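Local coordinates for putative periplasmic protein ydgH (Salmonella enterica subsp. enterica serovar Typhimurium, PDB 4EVU), which is of unknown function, a putative periplasmic protein represented here by its C-terminal DUF1471 (YdgH/BhsA/McbA-like) domain, at residues A43-R55 with R60-K72. Residues are numbered along the deposited sequence; the frame is centred on the assembly and turned at random.
Sequences AAKKGAKYYHITR and RGNNITISADLYK. With SO4 (sulfate ion), chain E.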
ATOM      1  N   ALA B  43       1.442   5.540 -14.190  1.00 15.07           N
ATOM      2  CA  ALA B  43       1.970   4.495 -15.052  1.00 14.26           C
ATOM      3  C   ALA B  43       1.312   4.572 -16.429  1.00 14.77           C
ATOM      4  O   ALA B  43       1.960   4.478 -17.472  1.00 15.64           O
ATOM      5  CB  ALA B  43       1.731   3.097 -14.402  1.00 15.71           C
ATOM      6  N   ALA B  44      -0.004   4.682 -16.418  1.00 14.00           N
ATOM      7  CA  ALA B  44      -0.746   4.769 -17.688  1.00 14.38           C
ATOM      8  C   ALA B  44      -0.275   5.981 -18.482  1.00 14.65           C
ATOM      9  O   ALA B  44      -0.210   5.916 -19.695  1.00 15.56           O
ATOM     10  CB  ALA B  44      -2.251   4.841 -17.457  1.00 15.47           C
ATOM     11  N   LYS B  45      -0.050   7.111 -17.831  1.00 15.42           N
ATOM     12  CA  LYS B  45       0.344   8.323 -18.567  1.00 16.56           C
ATOM     13  C   LYS B  45       1.689   8.118 -19.296  1.00 17.07           C
ATOM     14  O   LYS B  45       1.944   8.745 -20.315  1.00 18.07           O
ATOM     15  CB  LYS B  45       0.442   9.559 -17.645  1.00 17.34           C
ATOM     16  CG  LYS B  45      -0.873  10.110 -17.134  1.00 18.93           C
ATOM     17  CD  LYS B  45      -0.698  11.324 -16.225  1.00 24.38           C
ATOM     18  CE  LYS B  45      -2.034  11.978 -15.946  1.00 26.59           C
ATOM     19  NZ  LYS B  45      -1.909  13.094 -14.968  1.00 31.86           N
ATOM     20  N   LYS B  46       2.554   7.272 -18.734  1.00 17.39           N
ATOM     21  CA  LYS B  46       3.882   6.983 -19.330  1.00 18.34           C
ATOM     22  C   LYS B  46       3.887   5.788 -20.274  1.00 17.50           C
ATOM     23  O   LYS B  46       4.949   5.384 -20.782  1.00 19.09           O
ATOM     24  CB  LYS B  46       4.950   6.813 -18.243  1.00 19.75           C
ATOM     25  CG  LYS B  46       5.210   8.107 -17.494  1.00 22.07           C
ATOM     26  CD  LYS B  46       6.201   7.950 -16.370  1.00 25.91           C
ATOM     27  CE  LYS B  46       6.807   9.267 -15.920  1.00 30.97           C
ATOM     28  NZ  LYS B  46       8.111   9.470 -16.624  1.00 32.61           N
ATOM     29  N   GLY B  47       2.725   5.228 -20.558  1.00 17.20           N
ATOM     30  CA  GLY B  47       2.647   4.109 -21.475  1.00 17.29           C
ATOM     31  C   GLY B  47       2.878   2.723 -20.946  1.00 17.49           C
ATOM     32  O   GLY B  47       3.142   1.798 -21.726  1.00 20.39           O
ATOM     33  N   ALA B  48       2.799   2.543 -19.628  1.00 16.94           N
ATOM     34  CA  ALA B  48       3.110   1.251 -19.035  1.00 16.30           C
ATOM     35  C   ALA B  48       1.834   0.438 -18.992  1.00 17.05           C
ATOM     36  O   ALA B  48       0.738   1.004 -18.856  1.00 19.63           O
ATOM     37  CB  ALA B  48       3.643   1.425 -17.606  1.00 17.91           C
ATOM     38  N   LYS B  49       1.996  -0.872 -19.101  1.00 16.95           N
ATOM     39  CA  LYS B  49       0.920  -1.834 -18.857  1.00 19.13           C
ATOM     40  C   LYS B  49       0.988  -2.422 -17.441  1.00 17.35           C
ATOM     41  O   LYS B  49      -0.025  -2.901 -16.933  1.00 18.91           O
ATOM     42  CB  LYS B  49       0.995  -2.954 -19.901  1.00 20.60           C
ATOM     43  CG  LYS B  49       0.836  -2.483 -21.350  1.00 26.99           C
ATOM     44  CD  LYS B  49      -0.613  -2.357 -21.751  1.00 32.91           C
ATOM     45  CE  LYS B  49      -0.825  -2.549 -23.260  1.00 35.47           C
ATOM     46  NZ  LYS B  49      -2.260  -2.410 -23.686  1.00 36.38           N
ATOM     47  N   TYR B  50       2.149  -2.354 -16.784  1.00 15.89           N
ATOM     48  CA  TYR B  50       2.339  -2.932 -15.466  1.00 14.54           C
ATOM     49  C   TYR B  50       3.236  -2.014 -14.661  1.00 12.76           C
ATOM     50  O   TYR B  50       4.047  -1.281 -15.235  1.00 12.81           O
ATOM     51  CB  TYR B  50       3.010  -4.303 -15.500  1.00 15.15           C
ATOM     52  CG  TYR B  50       2.385  -5.251 -16.473  1.00 19.51           C
ATOM     53  CD1 TYR B  50       1.242  -5.965 -16.128  1.00 24.00           C
ATOM     54  CD2 TYR B  50       2.865  -5.358 -17.765  1.00 23.13           C
ATOM     55  CE1 TYR B  50       0.621  -6.823 -17.051  1.00 26.57           C
ATOM     56  CE2 TYR B  50       2.270  -6.187 -18.677  1.00 28.27           C
ATOM     57  CZ  TYR B  50       1.152  -6.914 -18.337  1.00 28.40           C
ATOM     58  OH  TYR B  50       0.598  -7.748 -19.321  1.00 34.53           O
ATOM     59  N   TYR B  51       3.130  -2.113 -13.339  1.00 12.98           N
ATOM     60  CA  TYR B  51       4.075  -1.453 -12.449  1.00 12.08           C
ATOM     61  C   TYR B  51       4.399  -2.354 -11.263  1.00 12.44           C
ATOM     62  O   TYR B  51       3.636  -3.242 -10.935  1.00 13.32           O
ATOM     63  CB  TYR B  51       3.556  -0.080 -11.977  1.00 13.13           C
ATOM     64  CG  TYR B  51       2.353  -0.182 -11.099  1.00 15.44           C
ATOM     65  CD1 TYR B  51       2.471  -0.330  -9.735  1.00 15.54           C
ATOM     66  CD2 TYR B  51       1.078  -0.128 -11.650  1.00 15.03           C
ATOM     67  CE1 TYR B  51       1.353  -0.426  -8.904  1.00 16.48           C
ATOM     68  CE2 TYR B  51      -0.038  -0.240 -10.824  1.00 16.47           C
ATOM     69  CZ  TYR B  51       0.114  -0.373  -9.451  1.00 16.34           C
ATOM     70  OH  TYR B  51      -1.002  -0.497  -8.651  1.00 19.53           O
ATOM     71  N   HIS B  52       5.518  -2.066 -10.611  1.00 11.77           N
ATOM     72  CA  HIS B  52       5.917  -2.751  -9.403  1.00 12.48           C
ATOM     73  C   HIS B  52       6.487  -1.723  -8.442  1.00 10.67           C
ATOM     74  O   HIS B  52       7.435  -1.001  -8.760  1.00 11.41           O
ATOM     75  CB  HIS B  52       6.971  -3.821  -9.665  1.00 12.26           C
ATOM     76  CG  HIS B  52       7.426  -4.509  -8.440  1.00 13.46           C
ATOM     77  ND1 HIS B  52       6.589  -5.266  -7.651  1.00 14.21           N
ATOM     78  CD2 HIS B  52       8.619  -4.470  -7.812  1.00 14.17           C
ATOM     79  CE1 HIS B  52       7.268  -5.677  -6.592  1.00 15.34           C
ATOM     80  NE2 HIS B  52       8.504  -5.227  -6.678  1.00 17.75           N
ATOM     81  N   ILE B  53       5.849  -1.602  -7.263  1.00 11.56           N
ATOM     82  CA  ILE B  53       6.309  -0.667  -6.259  1.00 13.15           C
ATOM     83  C   ILE B  53       7.669  -1.111  -5.709  1.00 11.27           C
ATOM     84  O   ILE B  53       7.847  -2.249  -5.322  1.00 14.32           O
ATOM     85  CB  ILE B  53       5.255  -0.461  -5.114  1.00 14.56           C
ATOM     86  CG1 ILE B  53       3.904   0.130  -5.689  1.00 18.81           C
ATOM     87  CG2 ILE B  53       5.853   0.375  -3.967  1.00 14.51           C
ATOM     88  CD1 ILE B  53       2.883   0.635  -4.746  1.00 23.92           C
ATOM     89  N   THR B  54       8.631  -0.196  -5.755  1.00 11.66           N
ATOM     90  CA  THR B  54       9.995  -0.437  -5.290  1.00 12.00           C
ATOM     91  C   THR B  54      10.336   0.211  -3.959  1.00 11.30           C
ATOM     92  O   THR B  54      11.178  -0.315  -3.221  1.00 12.62           O
ATOM     93  CB  THR B  54      10.986   0.026  -6.362  1.00 13.50           C
ATOM     94  OG1 THR B  54      10.627   1.340  -6.792  1.00 15.62           O
ATOM     95  CG2 THR B  54      10.905  -0.926  -7.574  1.00 14.55           C
ATOM     96  N   ARG B  55       9.684   1.325  -3.623  1.00 10.92           N
ATOM     97  CA  ARG B  55       9.904   2.022  -2.363  1.00 10.66           C
ATOM     98  C   ARG B  55       8.618   2.639  -1.871  1.00  9.66           C
ATOM     99  O   ARG B  55       7.856   3.134  -2.670  1.00 11.33           O
ATOM    100  CB  ARG B  55      10.947   3.138  -2.492  1.00 12.23           C
ATOM    101  CG  ARG B  55      12.278   2.767  -3.100  1.00 14.32           C
ATOM    102  CD  ARG B  55      13.201   2.053  -2.099  1.00 15.27           C
ATOM    103  NE  ARG B  55      14.501   1.814  -2.717  1.00 17.05           N
ATOM    104  CZ  ARG B  55      14.790   0.766  -3.514  1.00 15.22           C
ATOM    105  NH1 ARG B  55      13.893  -0.197  -3.778  1.00 16.85           N
ATOM    106  NH2 ARG B  55      15.983   0.684  -4.065  1.00 17.34           N
ATOM    107  N   ARG B  60       4.375   9.809   8.725  1.00 24.45           N
ATOM    108  CA  ARG B  60       3.617  10.688   9.591  1.00 28.99           C
ATOM    109  C   ARG B  60       2.116  10.605   9.312  1.00 33.56           C
ATOM    110  O   ARG B  60       1.401  11.550   9.579  1.00 33.51           O
ATOM    111  CB  ARG B  60       4.186  12.092   9.457  1.00 29.60           C
ATOM    112  CG  ARG B  60       5.590  12.228  10.026  1.00 31.42           C
ATOM    113  CD  ARG B  60       5.995  13.673  10.319  1.00 35.45           C
ATOM    114  NE  ARG B  60       6.160  14.465   9.103  1.00 38.83           N
ATOM    115  CZ  ARG B  60       6.910  15.565   8.991  1.00 40.29           C
ATOM    116  NH1 ARG B  60       7.603  16.041  10.020  1.00 39.27           N
ATOM    117  NH2 ARG B  60       6.976  16.198   7.821  1.00 42.51           N
ATOM    118  N   GLY B  61       1.661   9.448   8.804  1.00 37.20           N
ATOM    119  CA  GLY B  61       0.218   9.116   8.658  1.00 39.91           C
ATOM    120  C   GLY B  61      -0.676  10.110   7.908  1.00 41.28           C
ATOM    121  O   GLY B  61      -1.890  10.196   8.180  1.00 42.57           O
ATOM    122  N   ASN B  62      -0.082  10.863   6.989  1.00 41.61           N
ATOM    123  CA  ASN B  62      -0.809  11.755   6.078  1.00 40.83           C
ATOM    124  C   ASN B  62      -0.392  11.517   4.608  1.00 36.74           C
ATOM    125  O   ASN B  62      -1.199  11.144   3.750  1.00 35.68           O
ATOM    126  CB  ASN B  62      -0.509  13.216   6.430  1.00 42.03           C
ATOM    127  CG  ASN B  62      -0.819  13.552   7.880  1.00 45.67           C
ATOM    128  OD1 ASN B  62      -1.987  13.758   8.253  1.00 50.57           O
ATOM    129  ND2 ASN B  62       0.229  13.633   8.703  1.00 47.88           N
ATOM    130  N   ASN B  63       0.871  11.805   4.319  1.00 31.05           N
ATOM    131  CA  ASN B  63       1.400  11.662   2.973  1.00 27.20           C
ATOM    132  C   ASN B  63       2.215  10.380   2.903  1.00 22.69           C
ATOM    133  O   ASN B  63       2.681   9.820   3.904  1.00 22.59           O
ATOM    134  CB  ASN B  63       2.259  12.865   2.532  1.00 27.80           C
ATOM    135  CG  ASN B  63       1.437  14.148   2.320  1.00 30.60           C
ATOM    136  OD1 ASN B  63       0.369  14.131   1.704  1.00 31.92           O
ATOM    137  ND2 ASN B  63       1.942  15.268   2.837  1.00 34.40           N
ATOM    138  N   ILE B  64       2.355   9.910   1.679  1.00 16.83           N
ATOM    139  CA  ILE B  64       3.179   8.741   1.357  1.00 14.58           C
ATOM    140  C   ILE B  64       4.073   9.128   0.168  1.00 14.14           C
ATOM    141  O   ILE B  64       3.639   9.860  -0.700  1.00 14.43           O
ATOM    142  CB  ILE B  64       2.284   7.486   1.059  1.00 14.42           C
ATOM    143  CG1 ILE B  64       3.138   6.265   0.886  1.00 14.49           C
ATOM    144  CG2 ILE B  64       1.326   7.708  -0.112  1.00 15.22           C
ATOM    145  CD1 ILE B  64       2.400   4.933   0.844  1.00 15.82           C
ATOM    146  N   THR B  65       5.327   8.707   0.202  1.00 13.32           N
ATOM    147  CA  THR B  65       6.258   8.831  -0.917  1.00 12.56           C
ATOM    148  C   THR B  65       6.452   7.448  -1.475  1.00 11.84           C
ATOM    149  O   THR B  65       6.654   6.501  -0.747  1.00 11.06           O
ATOM    150  CB  THR B  65       7.585   9.455  -0.427  1.00 13.80           C
ATOM    151  OG1 THR B  65       7.332  10.782   0.021  1.00 16.25           O
ATOM    152  CG2 THR B  65       8.606   9.502  -1.536  1.00 14.03           C
ATOM    153  N   ILE B  66       6.298   7.329  -2.789  1.00 12.88           N
ATOM    154  CA  ILE B  66       6.307   6.050  -3.454  1.00 14.48           C
ATOM    155  C   ILE B  66       7.123   6.113  -4.691  1.00 14.33           C
ATOM    156  O   ILE B  66       7.080   7.120  -5.410  1.00 15.53           O
ATOM    157  CB  ILE B  66       4.881   5.737  -3.985  1.00 18.44           C
ATOM    158  CG1 ILE B  66       4.017   5.203  -2.887  1.00 21.51           C
ATOM    159  CG2 ILE B  66       4.895   4.699  -5.147  1.00 20.41           C
ATOM    160  CD1 ILE B  66       3.750   3.678  -3.021  1.00 26.79           C
ATOM    161  N   SER B  67       7.774   4.982  -4.986  1.00 14.02           N
ATOM    162  CA  SER B  67       8.312   4.802  -6.316  1.00 14.61           C
ATOM    163  C   SER B  67       7.929   3.425  -6.847  1.00 13.78           C
ATOM    164  O   SER B  67       7.753   2.484  -6.095  1.00 14.00           O
ATOM    165  CB  SER B  67       9.796   4.952  -6.319  1.00 16.14           C
ATOM    166  OG  SER B  67      10.421   3.956  -5.600  1.00 17.89           O
ATOM    167  N   ALA B  68       7.831   3.351  -8.170  1.00 13.41           N
ATOM    168  CA  ALA B  68       7.459   2.139  -8.887  1.00 12.96           C
ATOM    169  C   ALA B  68       8.158   2.044 -10.219  1.00 12.62           C
ATOM    170  O   ALA B  68       8.238   3.011 -10.977  1.00 14.27           O
ATOM    171  CB  ALA B  68       5.945   2.082  -9.124  1.00 13.60           C
ATOM    172  N   ASP B  69       8.659   0.860 -10.498  1.00 11.10           N
ATOM    173  CA  ASP B  69       9.189   0.538 -11.824  1.00 12.13           C
ATOM    174  C   ASP B  69       7.987   0.316 -12.773  1.00 11.04           C
ATOM    175  O   ASP B  69       6.949  -0.227 -12.354  1.00 11.54           O
ATOM    176  CB  ASP B  69       9.994  -0.736 -11.761  1.00 11.56           C
ATOM    177  CG  ASP B  69      11.397  -0.583 -11.234  1.00 11.62           C
ATOM    178  OD1 ASP B  69      11.962   0.527 -11.289  1.00 14.83           O
ATOM    179  OD2 ASP B  69      11.968  -1.649 -10.822  1.00 13.28           O
ATOM    180  N   LEU B  70       8.155   0.756 -14.027  1.00 11.04           N
ATOM    181  CA  LEU B  70       7.167   0.630 -15.082  1.00 11.71           C
ATOM    182  C   LEU B  70       7.588  -0.377 -16.141  1.00 12.05           C
ATOM    183  O   LEU B  70       8.732  -0.402 -16.534  1.00 13.29           O
ATOM    184  CB  LEU B  70       6.942   1.963 -15.734  1.00 12.70           C
ATOM    185  CG  LEU B  70       6.464   3.124 -14.866  1.00 13.79           C
ATOM    186  CD1 LEU B  70       6.137   4.302 -15.795  1.00 15.20           C
ATOM    187  CD2 LEU B  70       5.315   2.754 -13.960  1.00 15.37           C
ATOM    188  N   TYR B  71       6.609  -1.121 -16.664  1.00 12.89           N
ATOM    189  CA  TYR B  71       6.835  -2.167 -17.657  1.00 13.80           C
ATOM    190  C   TYR B  71       5.820  -2.070 -18.796  1.00 15.09           C
ATOM    191  O   TYR B  71       4.613  -1.778 -18.589  1.00 16.00           O
ATOM    192  CB  TYR B  71       6.731  -3.565 -17.041  1.00 14.21           C
ATOM    193  CG  TYR B  71       7.590  -3.800 -15.862  1.00 14.66           C
ATOM    194  CD1 TYR B  71       8.794  -4.490 -15.964  1.00 13.04           C
ATOM    195  CD2 TYR B  71       7.199  -3.330 -14.585  1.00 14.20           C
ATOM    196  CE1 TYR B  71       9.593  -4.698 -14.830  1.00 14.84           C
ATOM    197  CE2 TYR B  71       7.994  -3.508 -13.508  1.00 15.16           C
ATOM    198  CZ  TYR B  71       9.167  -4.212 -13.608  1.00 13.37           C
ATOM    199  OH  TYR B  71       9.976  -4.387 -12.494  1.00 17.39           O
ATOM    200  N   LYS B  72       6.320  -2.379 -19.992  1.00 17.70           N
ATOM    201  CA  LYS B  72       5.468  -2.570 -21.152  1.00 19.96           C
ATOM    202  C   LYS B  72       4.794  -3.944 -21.122  1.00 21.98           C
ATOM    203  O   LYS B  72       5.275  -4.887 -20.467  1.00 24.35           O
ATOM    204  CB  LYS B  72       6.269  -2.398 -22.454  1.00 20.07           C
ATOM    205  CG  LYS B  72       6.942  -1.035 -22.598  1.00 20.25           C
ATOM    206  CD  LYS B  72       5.963   0.080 -22.916  1.00 23.01           C
ATOM    207  CE  LYS B  72       6.610   1.448 -22.985  1.00 23.95           C
ATOM    208  NZ  LYS B  72       7.502   1.625 -24.121  1.00 29.53           N
ATOM    209  OXT LYS B  72       3.721  -4.135 -21.736  1.00 25.56           O
TER
HETATM  210  S   SO4 E 402       4.121  14.473   6.112  0.60 37.02           S
HETATM  211  O1  SO4 E 402       5.155  13.440   6.132  0.60 38.60           O
HETATM  212  O2  SO4 E 402       2.930  13.926   5.450  0.60 38.65           O
HETATM  213  O3  SO4 E 402       3.777  14.862   7.477  0.60 39.04           O
HETATM  214  O4  SO4 E 402       4.576  15.664   5.371  0.60 39.02           O
HETATM  215  O   HOH W   1      12.468   2.057  -8.846  1.00 22.04           O
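Leu70 packs against the C-terminal end of helix 32-45: its CD2 lies on Ala43 CB at 3.6 Å and also meets Tyr51 CB, while CD1 crosses the aliphatic part of Lys46, whose amino end goes on to a salt bridge with Asp21. CG lies anti to the carbonyl carbon (chi1 -59°), and the extended chi2 (-173°) spreads the methyls, one to Lys46, the other between Ala43 and Tyr51. Further along this face, Ile53 CD1 meets Ile66 CD1 at 3.6 Å, the two chains crossing at about a right angle. Helix 32-45 lies over the same side, touching Tyr51 and Ile66 through Val39.

On the other face Tyr71 CE2 meets His52 CB obliquely at 4.0 Å, with Tyr50 O at the ring edge, near its plane; His52 ND1 is hydrogen-bonded to Leu9 O. Antiparallel backbone bonds, such as Asp69 N to His52 O (2.8 Å), hold the strands together, with the register shifted at two classic bulges. In one, Tyr71 O accepts from both Lys49 N (2.8 Å) and Tyr50 N (3.1 Å); in the other, Ser67 O accepts from Thr54 N and weakly from Arg55 N. At this second bulge Thr54 OG1 reaches Ser67 OG, hydrogen-bonded at 2.9 Å, and a water links OG1 to Asp69 OD1. Gly47, at positive phi, closes the helix in a Schellman motif. The whole is a twisted, doubly bulged beta hairpin, the central pair of a four-stranded mixed sheet backed by a helix in this DUF1471 domain.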